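PDB 3CSS: 6-phosphogluconolactonase from Leishmania braziliensis, which probably hydrolyses 6-phosphogluconolactone to 6-phosphogluconate, the second step in the oxidative stage of the pentose phosphate pathway. Local coordinates for residues F19-V24 / H214-A219; P38-L43 / N139-K144; K50-E55 / I158-F163; W127-D132 / W200-S205. All coordinates share one frame; numbering follows the deposited sequence.

Contact 1 of 4, residues F19-V24 / H214-A219; sequences FAAREV and HVVVLA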
# COMPACT_ATOMS: atom_id res chain seq x y z
N PHE A 19 7.72 11.61 9.78
CA PHE A 19 9.03 11.32 10.39
C PHE A 19 9.06 9.91 10.96
O PHE A 19 10.05 9.21 10.81
CB PHE A 19 9.41 12.30 11.52
CG PHE A 19 9.50 13.74 11.11
CD1 PHE A 19 9.57 14.14 9.80
CD2 PHE A 19 9.56 14.72 12.09
CE1 PHE A 19 9.65 15.47 9.48
CE2 PHE A 19 9.64 16.03 11.77
CZ PHE A 19 9.70 16.40 10.47
N ALA A 20 7.97 9.49 11.61
CA ALA A 20 7.88 8.14 12.18
C ALA A 20 7.93 7.05 11.12
O ALA A 20 8.60 6.03 11.32
CB ALA A 20 6.61 7.99 13.04
N ALA A 21 7.26 7.26 9.98
CA ALA A 21 7.26 6.30 8.86
C ALA A 21 8.67 6.23 8.28
O ALA A 21 9.20 5.15 8.01
CB ALA A 21 6.25 6.69 7.80
N ARG A 22 9.30 7.39 8.12
CA ARG A 22 10.66 7.44 7.60
C ARG A 22 11.63 6.61 8.45
O ARG A 22 12.46 5.88 7.91
CB ARG A 22 11.15 8.90 7.49
CG ARG A 22 12.58 9.04 6.98
CD ARG A 22 12.93 10.50 6.74
NE ARG A 22 14.38 10.68 6.56
CZ ARG A 22 15.24 10.99 7.53
NH1 ARG A 22 14.83 11.21 8.77
NH2 ARG A 22 16.54 11.10 7.24
N GLU A 23 11.51 6.72 9.77
CA GLU A 23 12.37 5.96 10.69
C GLU A 23 12.27 4.45 10.50
O GLU A 23 13.27 3.75 10.54
CB GLU A 23 12.07 6.32 12.15
CG GLU A 23 12.63 7.68 12.57
CD GLU A 23 14.11 7.84 12.24
OE1 GLU A 23 14.89 6.89 12.50
OE2 GLU A 23 14.50 8.91 11.72
N VAL A 24 11.05 3.95 10.28
CA VAL A 24 10.84 2.53 10.01
C VAL A 24 11.56 2.10 8.73
O VAL A 24 12.27 1.09 8.71
CB VAL A 24 9.34 2.19 9.91
CG1 VAL A 24 9.18 0.71 9.50
CG2 VAL A 24 8.62 2.48 11.23
N HIS A 214 6.95 -6.05 7.29
CA HIS A 214 6.49 -4.89 8.06
C HIS A 214 5.36 -4.18 7.28
O HIS A 214 5.47 -3.95 6.06
CB HIS A 214 7.63 -3.91 8.32
CG HIS A 214 8.87 -4.55 8.86
ND1 HIS A 214 8.99 -4.93 10.18
CD2 HIS A 214 10.04 -4.89 8.26
CE1 HIS A 214 10.18 -5.49 10.37
NE2 HIS A 214 10.84 -5.46 9.22
N VAL A 215 4.30 -3.84 7.99
CA VAL A 215 3.20 -3.08 7.41
C VAL A 215 3.07 -1.80 8.24
O VAL A 215 3.04 -1.86 9.46
CB VAL A 215 1.88 -3.88 7.44
CG1 VAL A 215 0.72 -3.05 6.93
CG2 VAL A 215 2.02 -5.19 6.64
N VAL A 216 3.02 -0.66 7.56
CA VAL A 216 2.94 0.64 8.24
C VAL A 216 1.76 1.42 7.65
O VAL A 216 1.75 1.78 6.48
CB VAL A 216 4.24 1.46 8.07
CG1 VAL A 216 4.12 2.86 8.78
CG2 VAL A 216 5.46 0.65 8.56
N VAL A 217 0.76 1.67 8.49
CA VAL A 217 -0.42 2.41 8.10
C VAL A 217 -0.28 3.84 8.59
O VAL A 217 0.05 4.07 9.77
CB VAL A 217 -1.71 1.81 8.75
CG1 VAL A 217 -2.97 2.56 8.26
CG2 VAL A 217 -1.82 0.26 8.53
N LEU A 218 -0.53 4.80 7.71
CA LEU A 218 -0.63 6.22 8.07
C LEU A 218 -2.06 6.65 7.85
O LEU A 218 -2.56 6.57 6.71
CB LEU A 218 0.27 7.06 7.16
CG LEU A 218 1.80 6.96 7.30
CD1 LEU A 218 2.32 5.74 6.68
CD2 LEU A 218 2.45 8.17 6.62
N ALA A 219 -2.73 7.14 8.91
CA ALA A 219 -4.15 7.55 8.81
C ALA A 219 -4.44 8.73 9.73
O ALA A 219 -4.05 8.75 10.89
CB ALA A 219 -5.10 6.36 9.15
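With chi1 of V24 at 175°, CG1 extends away from the backbone N and out from the helix, and a near-identical chi1 of 179° at V216 sets CG2 anti to its carbonyl carbon, where it meets that methyl. These two methyls come within 3.8 Å (V24 CG1 to V216 CG2), the valines passing alongside each other in opposite directions. One turn earlier A21 offers a bare CB, which lies 4.2 Å from L218 CD1 and, more loosely, 4.5 Å from V216 CG1. V216 is thus touched on separate methyls by two residues a helical turn apart. The helical segment runs almost exactly against the strand, at 170°, with the axes 9.9 Å apart at closest, a worked example of the layering in Rossmann-like alpha/beta folds, where helices lie along a largely parallel sheet and point the other way. L256 of the neighbouring strand 252-257 touches both A21 and V216, and L52 of helix 50-59 reaches A21 from the adjoining helix. Polar groups are kept to the margins: R22 forms a salt bridge with D60, while H214 ND1 is hydrogen-bonded to S252 OG.

Contact 2 of 4, residues P38-L43 / N139-K144; sequences PVVLAL and NCLPCK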
# COMPACT_ATOMS: atom_id res chain seq x y z
N PRO A 38 18.29 -5.03 -2.16
CA PRO A 38 17.48 -3.92 -1.68
C PRO A 38 16.38 -4.31 -0.70
O PRO A 38 15.98 -5.46 -0.63
CB PRO A 38 16.85 -3.38 -2.96
CG PRO A 38 16.72 -4.55 -3.83
CD PRO A 38 17.97 -5.38 -3.55
N VAL A 39 15.91 -3.32 0.05
CA VAL A 39 14.65 -3.40 0.79
C VAL A 39 13.52 -3.21 -0.23
O VAL A 39 13.56 -2.29 -1.05
CB VAL A 39 14.61 -2.29 1.88
CG1 VAL A 39 13.20 -2.07 2.44
CG2 VAL A 39 15.58 -2.65 3.00
N VAL A 40 12.52 -4.08 -0.21
CA VAL A 40 11.38 -3.92 -1.11
C VAL A 40 10.32 -3.09 -0.38
O VAL A 40 9.85 -3.49 0.68
CB VAL A 40 10.78 -5.29 -1.54
CG1 VAL A 40 9.69 -5.07 -2.55
CG2 VAL A 40 11.84 -6.19 -2.12
N LEU A 41 9.97 -1.94 -0.96
CA LEU A 41 9.02 -0.99 -0.36
C LEU A 41 7.81 -0.85 -1.29
O LEU A 41 7.99 -0.49 -2.45
CB LEU A 41 9.69 0.38 -0.15
CG LEU A 41 8.86 1.56 0.42
CD1 LEU A 41 8.30 1.21 1.78
CD2 LEU A 41 9.69 2.87 0.46
N ALA A 42 6.61 -1.11 -0.77
CA ALA A 42 5.38 -0.86 -1.52
C ALA A 42 4.81 0.47 -1.08
O ALA A 42 4.44 0.67 0.11
CB ALA A 42 4.36 -1.97 -1.28
N LEU A 43 4.73 1.38 -2.03
CA LEU A 43 4.25 2.73 -1.81
C LEU A 43 2.76 2.78 -1.75
O LEU A 43 2.07 2.05 -2.48
CB LEU A 43 4.72 3.62 -2.97
CG LEU A 43 6.21 3.76 -3.15
CD1 LEU A 43 6.48 4.57 -4.39
CD2 LEU A 43 6.87 4.35 -1.90
N ASN A 139 8.50 -11.97 -11.25
CA ASN A 139 9.79 -12.04 -11.97
C ASN A 139 10.89 -11.18 -11.34
O ASN A 139 12.07 -11.50 -11.48
CB ASN A 139 9.59 -11.57 -13.41
CG ASN A 139 8.98 -12.64 -14.31
OD1 ASN A 139 8.91 -13.83 -13.97
ND2 ASN A 139 8.60 -12.22 -15.52
N CYS A 140 10.52 -10.09 -10.67
CA CYS A 140 11.49 -9.06 -10.25
C CYS A 140 11.73 -8.95 -8.75
O CYS A 140 12.72 -8.36 -8.33
CB CYS A 140 11.05 -7.68 -10.74
SG CYS A 140 10.94 -7.56 -12.52
N LEU A 141 10.78 -9.46 -7.94
CA LEU A 141 10.90 -9.44 -6.49
C LEU A 141 11.32 -10.81 -5.90
O LEU A 141 11.18 -11.85 -6.55
CB LEU A 141 9.57 -9.00 -5.84
CG LEU A 141 9.31 -7.50 -5.69
CD1 LEU A 141 9.46 -6.76 -7.03
CD2 LEU A 141 7.93 -7.30 -5.06
N PRO A 142 11.86 -10.79 -4.67
CA PRO A 142 12.05 -12.03 -3.92
C PRO A 142 10.69 -12.65 -3.64
O PRO A 142 9.78 -11.97 -3.15
CB PRO A 142 12.70 -11.58 -2.60
CG PRO A 142 12.90 -10.15 -2.71
CD PRO A 142 12.06 -9.62 -3.81
N CYS A 143 10.55 -13.94 -3.96
CA CYS A 143 9.29 -14.65 -3.78
C CYS A 143 9.50 -15.92 -2.98
O CYS A 143 10.62 -16.48 -2.94
CB CYS A 143 8.67 -15.00 -5.14
SG CYS A 143 8.22 -13.56 -6.13
N LYS A 144 8.43 -16.38 -2.36
CA LYS A 144 8.40 -17.67 -1.71
C LYS A 144 7.13 -18.43 -2.08
O LYS A 144 6.11 -17.84 -2.42
CB LYS A 144 8.55 -17.49 -0.20
CG LYS A 144 9.99 -17.15 0.17
CD LYS A 144 10.32 -17.54 1.60
CE LYS A 144 11.69 -18.16 1.71
NZ LYS A 144 11.93 -18.64 3.10
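V40, in strand 39-43, faces the point where helix 123-140 gives way to an irregular link, and its CA lies 7.7 Å from that of L141, the first residue to leave helical geometry. The strand is an inner member of the mixed sheet in this Rossmann-like alpha/beta fold, bonded through its backbone to strand 158-162 on one edge and strand 69-77 on the other. Beyond L141 the chain turns through P142 into strand 143-145, which forms a small antiparallel pair with strand 152-154. The side chain of V40 bridges sheet and link by giving each of its branches a separate partner. With chi1 at -175°, CG1 stands opposite the backbone N and meets the isobutyl end of L141, while CG2 is directed at the proline ring. L141 does not aim its CB at the strand; chi1 of -85° and chi2 of 54° swing CD2 round until it lies 3.8 Å from V40 CG1, the two side chains crossing at a slant. L141 also touches Q70 and P154, and Q70 NE2 is hydrogen-bonded to the carbonyl of C140, tying the last turn of the helix to strand 69-77. The backbone N of V40 is held by the carboxylate of D157. On the other branch of the valine, CG2 approaches the ring of P142 at its CD corner, 3.8 Å away, with CG slightly farther at 4.1 Å.

Contact 3 of 4, residues K50-E55 / I158-F163; sequences KRLYEE and IVLLGF. With PO4 (phosphate ion), chain B.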
# COMPACT_ATOMS: atom_id res chain seq x y z
N LYS A 50 2.41 11.62 0.65
CA LYS A 50 3.15 12.56 -0.16
C LYS A 50 4.28 13.25 0.64
O LYS A 50 5.40 13.39 0.16
CB LYS A 50 2.19 13.60 -0.73
CG LYS A 50 2.87 14.62 -1.65
CD LYS A 50 1.87 15.57 -2.28
CE LYS A 50 1.25 16.50 -1.30
NZ LYS A 50 0.61 17.67 -2.02
N ARG A 51 3.97 13.69 1.86
CA ARG A 51 4.99 14.38 2.62
C ARG A 51 6.13 13.45 3.04
O ARG A 51 7.28 13.88 2.97
CB ARG A 51 4.40 15.17 3.77
CG ARG A 51 3.69 16.38 3.25
CD ARG A 51 2.63 16.80 4.20
NE ARG A 51 3.21 17.02 5.51
CZ ARG A 51 2.64 17.75 6.45
NH1 ARG A 51 1.47 18.31 6.20
NH2 ARG A 51 3.24 17.92 7.61
N LEU A 52 5.84 12.19 3.36
CA LEU A 52 6.89 11.20 3.59
C LEU A 52 7.84 11.10 2.39
O LEU A 52 9.07 11.14 2.54
CB LEU A 52 6.28 9.83 3.87
CG LEU A 52 7.23 8.64 3.91
CD1 LEU A 52 8.28 8.78 5.02
CD2 LEU A 52 6.41 7.35 4.07
N TYR A 53 7.27 10.96 1.20
CA TYR A 53 8.06 10.85 -0.01
C TYR A 53 8.96 12.08 -0.23
O TYR A 53 10.13 11.94 -0.59
CB TYR A 53 7.17 10.56 -1.22
CG TYR A 53 6.29 9.33 -1.07
CD1 TYR A 53 6.58 8.31 -0.13
CD2 TYR A 53 5.17 9.17 -1.87
CE1 TYR A 53 5.78 7.20 0.00
CE2 TYR A 53 4.34 8.04 -1.73
CZ TYR A 53 4.64 7.07 -0.80
OH TYR A 53 3.82 5.96 -0.65
N GLU A 54 8.41 13.26 0.02
CA GLU A 54 9.17 14.50 -0.09
C GLU A 54 10.34 14.50 0.88
O GLU A 54 11.45 14.93 0.55
CB GLU A 54 8.24 15.70 0.13
CG GLU A 54 7.22 15.88 -1.00
CD GLU A 54 6.28 17.02 -0.78
OE1 GLU A 54 6.37 17.66 0.29
OE2 GLU A 54 5.47 17.28 -1.68
N GLU A 55 10.08 14.03 2.10
CA GLU A 55 11.13 13.98 3.12
C GLU A 55 12.22 12.98 2.74
O GLU A 55 13.40 13.28 2.87
CB GLU A 55 10.55 13.65 4.49
CG GLU A 55 11.58 13.74 5.60
CD GLU A 55 10.94 13.89 6.94
OE1 GLU A 55 9.69 13.95 6.98
OE2 GLU A 55 11.68 13.95 7.94
N ILE A 158 8.55 -3.76 3.43
CA ILE A 158 7.70 -2.74 4.03
C ILE A 158 6.57 -2.39 3.08
O ILE A 158 6.81 -1.96 1.95
CB ILE A 158 8.47 -1.43 4.34
CG1 ILE A 158 9.63 -1.71 5.30
CG2 ILE A 158 7.50 -0.33 4.88
CD1 ILE A 158 10.56 -0.54 5.49
N VAL A 159 5.34 -2.59 3.55
CA VAL A 159 4.13 -2.13 2.86
C VAL A 159 3.60 -0.90 3.57
O VAL A 159 3.20 -0.97 4.74
CB VAL A 159 3.02 -3.23 2.76
CG1 VAL A 159 1.78 -2.66 2.02
CG2 VAL A 159 3.54 -4.52 2.08
N LEU A 160 3.58 0.23 2.87
CA LEU A 160 2.96 1.41 3.37
C LEU A 160 1.48 1.36 2.99
O LEU A 160 1.16 0.97 1.86
CB LEU A 160 3.59 2.65 2.75
CG LEU A 160 5.06 2.89 3.06
CD1 LEU A 160 5.52 4.12 2.25
CD2 LEU A 160 5.23 3.12 4.55
N LEU A 161 0.60 1.78 3.91
CA LEU A 161 -0.83 1.75 3.69
C LEU A 161 -1.49 2.99 4.26
O LEU A 161 -0.92 3.68 5.10
CB LEU A 161 -1.46 0.50 4.35
CG LEU A 161 -1.10 -0.88 3.82
CD1 LEU A 161 -1.77 -1.89 4.75
CD2 LEU A 161 -1.56 -1.06 2.37
N GLY A 162 -2.68 3.28 3.77
CA GLY A 162 -3.58 4.20 4.41
C GLY A 162 -4.91 3.57 4.72
O GLY A 162 -5.16 2.42 4.35
N PHE A 163 -5.78 4.33 5.36
CA PHE A 163 -7.16 3.92 5.58
C PHE A 163 -8.07 4.94 4.93
O PHE A 163 -7.86 6.15 5.09
CB PHE A 163 -7.53 3.90 7.07
CG PHE A 163 -6.96 2.74 7.87
CD1 PHE A 163 -6.74 1.48 7.32
CD2 PHE A 163 -6.72 2.92 9.21
CE1 PHE A 163 -6.26 0.45 8.13
CE2 PHE A 163 -6.26 1.91 10.01
CZ PHE A 163 -6.04 0.67 9.48
P PO4 B . 3.86 20.07 -0.31
O1 PO4 B . 4.34 21.17 -1.24
O2 PO4 B . 5.01 19.71 0.57
O3 PO4 B . 3.49 18.86 -1.15
O4 PO4 B . 2.67 20.48 0.50
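A single methyl, L160 CD1, carries the whole meeting of helix and strand: it sits 3.8 Å from L52 CD2 and equally 3.8 Å from Y53 CE1. The two approaches differ in kind. L52 and L160 point straight at each other and touch tip to tip, whereas the tyrosine presents its edge, with the methyl in the plane of the ring and not over a face. Chi1 of 171° sets L52 CG anti to its backbone N, and CD2 ends against L160 CD1. The bond from CA to CB of Y53 does not aim at the strand; with chi1 at -56° the ring reaches across so that CE1 and OH both border the leucine methyl. The phenol OH is hydrogen-bonded to the carbonyl O of S44, in the loop that joins strand 39-43 to helix 50-59. This strand-loop-helix unit belongs to a Rossmann-like alpha/beta layer: strand 158-162 lies beside strand 39-43 in the sheet, and helix 50-59 covers it. L160 also touches V216 on the next strand, while M90 and A94 of helix 87-96 pack on Y53. On the helix side turned from the sheet the chemistry is ionic. A phosphate, probably from the crystallisation liquor, lies near E54, with E54 OE1 2.5 Å from its O2 and E54 OE2 2.6 Å from its O3, spacings so short that a proton is probably held by one of the acid groups. K50, bent at chi3, gives the same phosphate O3 a weak hydrogen bond from NZ at 3.2 Å.

Contact 4 of 4, residues W127-D132 / W200-S205; sequences WAVAQD and WRVTLS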
# COMPACT_ATOMS: atom_id res chain seq x y z
N TRP A 127 -8.34 -6.46 -14.94
CA TRP A 127 -7.68 -7.77 -14.82
C TRP A 127 -6.47 -7.91 -15.73
O TRP A 127 -5.47 -8.48 -15.34
CB TRP A 127 -8.65 -8.92 -15.08
CG TRP A 127 -9.40 -9.41 -13.86
CD1 TRP A 127 -10.75 -9.49 -13.71
CD2 TRP A 127 -8.83 -9.90 -12.64
NE1 TRP A 127 -11.06 -10.00 -12.46
CE2 TRP A 127 -9.90 -10.25 -11.78
CE3 TRP A 127 -7.51 -10.07 -12.17
CZ2 TRP A 127 -9.70 -10.77 -10.51
CZ3 TRP A 127 -7.32 -10.58 -10.91
CH2 TRP A 127 -8.40 -10.92 -10.09
N ALA A 128 -6.58 -7.39 -16.96
CA ALA A 128 -5.46 -7.45 -17.89
C ALA A 128 -4.23 -6.74 -17.30
O ALA A 128 -3.12 -7.27 -17.35
CB ALA A 128 -5.86 -6.85 -19.23
N VAL A 129 -4.45 -5.55 -16.73
CA VAL A 129 -3.37 -4.80 -16.06
C VAL A 129 -2.85 -5.54 -14.81
O VAL A 129 -1.64 -5.65 -14.63
CB VAL A 129 -3.82 -3.36 -15.69
CG1 VAL A 129 -2.74 -2.63 -14.89
CG2 VAL A 129 -4.19 -2.57 -16.94
N ALA A 130 -3.76 -6.05 -13.99
CA ALA A 130 -3.40 -6.83 -12.79
C ALA A 130 -2.50 -8.01 -13.13
O ALA A 130 -1.49 -8.24 -12.45
CB ALA A 130 -4.67 -7.32 -12.05
N GLN A 131 -2.87 -8.74 -14.17
CA GLN A 131 -2.14 -9.95 -14.56
C GLN A 131 -0.73 -9.66 -15.05
O GLN A 131 0.22 -10.34 -14.67
CB GLN A 131 -2.94 -10.71 -15.61
CG GLN A 131 -4.20 -11.33 -15.02
CD GLN A 131 -3.95 -12.69 -14.40
OE1 GLN A 131 -3.90 -12.83 -13.16
NE2 GLN A 131 -3.83 -13.71 -15.24
N ASP A 132 -0.58 -8.61 -15.85
CA ASP A 132 0.73 -8.18 -16.33
C ASP A 132 1.62 -7.70 -15.16
O ASP A 132 2.83 -7.97 -15.14
CB ASP A 132 0.59 -7.08 -17.38
CG ASP A 132 0.22 -7.61 -18.77
OD1 ASP A 132 0.17 -8.86 -18.99
OD2 ASP A 132 -0.01 -6.77 -19.67
N TRP A 200 -11.31 2.29 -12.07
CA TRP A 200 -10.85 0.95 -11.70
C TRP A 200 -9.44 0.99 -11.15
O TRP A 200 -8.64 1.89 -11.48
CB TRP A 200 -10.97 -0.05 -12.87
CG TRP A 200 -12.33 -0.64 -12.97
CD1 TRP A 200 -13.40 -0.13 -13.65
CD2 TRP A 200 -12.80 -1.83 -12.32
NE1 TRP A 200 -14.49 -0.94 -13.47
CE2 TRP A 200 -14.15 -1.98 -12.65
CE3 TRP A 200 -12.19 -2.80 -11.50
CZ2 TRP A 200 -14.92 -3.04 -12.17
CZ3 TRP A 200 -12.95 -3.84 -11.03
CH2 TRP A 200 -14.30 -3.97 -11.38
N ARG A 201 -9.17 0.01 -10.28
CA ARG A 201 -7.91 -0.12 -9.57
C ARG A 201 -7.27 -1.49 -9.74
O ARG A 201 -7.94 -2.50 -9.98
CB ARG A 201 -8.10 0.10 -8.04
CG ARG A 201 -9.03 1.24 -7.64
CD ARG A 201 -8.48 2.59 -8.06
NE ARG A 201 -9.31 3.71 -7.62
CZ ARG A 201 -9.23 4.29 -6.43
NH1 ARG A 201 -8.35 3.88 -5.53
NH2 ARG A 201 -10.03 5.30 -6.12
N VAL A 202 -5.95 -1.51 -9.58
CA VAL A 202 -5.25 -2.72 -9.24
C VAL A 202 -4.67 -2.55 -7.84
O VAL A 202 -4.37 -1.42 -7.41
CB VAL A 202 -4.16 -3.10 -10.26
CG1 VAL A 202 -4.79 -3.41 -11.61
CG2 VAL A 202 -3.15 -2.01 -10.40
N THR A 203 -4.54 -3.67 -7.14
CA THR A 203 -4.05 -3.66 -5.77
C THR A 203 -3.27 -4.94 -5.46
O THR A 203 -3.61 -6.01 -5.95
CB THR A 203 -5.23 -3.50 -4.75
OG1 THR A 203 -4.71 -3.32 -3.43
CG2 THR A 203 -6.21 -4.68 -4.80
N LEU A 204 -2.22 -4.81 -4.65
CA LEU A 204 -1.69 -5.96 -3.96
C LEU A 204 -2.85 -6.61 -3.19
O LEU A 204 -3.74 -5.91 -2.68
CB LEU A 204 -0.56 -5.56 -3.03
CG LEU A 204 0.72 -5.02 -3.67
CD1 LEU A 204 1.76 -4.66 -2.61
CD2 LEU A 204 1.27 -5.98 -4.75
N SER A 205 -2.84 -7.94 -3.15
CA SER A 205 -3.90 -8.68 -2.48
C SER A 205 -3.68 -8.73 -0.98
O SER A 205 -2.60 -8.44 -0.50
CB SER A 205 -3.95 -10.11 -3.04
OG SER A 205 -2.73 -10.78 -2.74
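Helix 123-140 passes close to strand 201-204 here, the CA atoms of A130 and V202 lying just 5.7 Å apart. The small side chain of A130, ending at CB, is consistent with so close an approach. V202 fills the interface with one branch. Its chi1 of -65° places CG1 beside its own backbone N, and the methyl fits against the helix surface, 3.9 Å from A130 CB and 3.7 Å from the backbone N of A130. It therefore packs against the main chain of the helix as much as against side chains. V129, the preceding residue, adds its CG1 at 3.9 Å from V202 CG1, and the two valines cross at about a right angle. A130 also touches V186 and V188 of strand 186-189, so the helix spans two neighbouring strands. On T203, whose CB points away from the helix, OG1 donates to L204 O at 2.9 Å, 20° off the carbonyl plane, and accepts from the backbone N of S171. Just past the strand, S205 is the N-cap of helix 206-211. Strand 201-204 runs antiparallel between strands 69-77 and 186-189, and the contact shows how the antiparallel extension of an otherwise parallel, Rossmann-like sheet is covered by a helix on one face.

In the fold
All four contacts join helices or their ends to one mixed sheet, but not on the same face. Contacts 1 and 3 lie under helices 14-30 and 50-59; contacts 2 and 4 share helix 123-140 on the other face, completing a three-layer alpha/beta/alpha sandwich. Contact 3 is the most central, about 8 Å between its centre and that of the chain, against about 13 Å for contacts 2 and 4. Backbone pairing links contacts 1, 2 and 3, strand 158-162 lying between strands 214-219 and 39-43. Each interface is apolar, yet contact 3 adds an aromatic edge, contact 4 packs a methyl on helix backbone, and contact 2 runs out to an exposed proline.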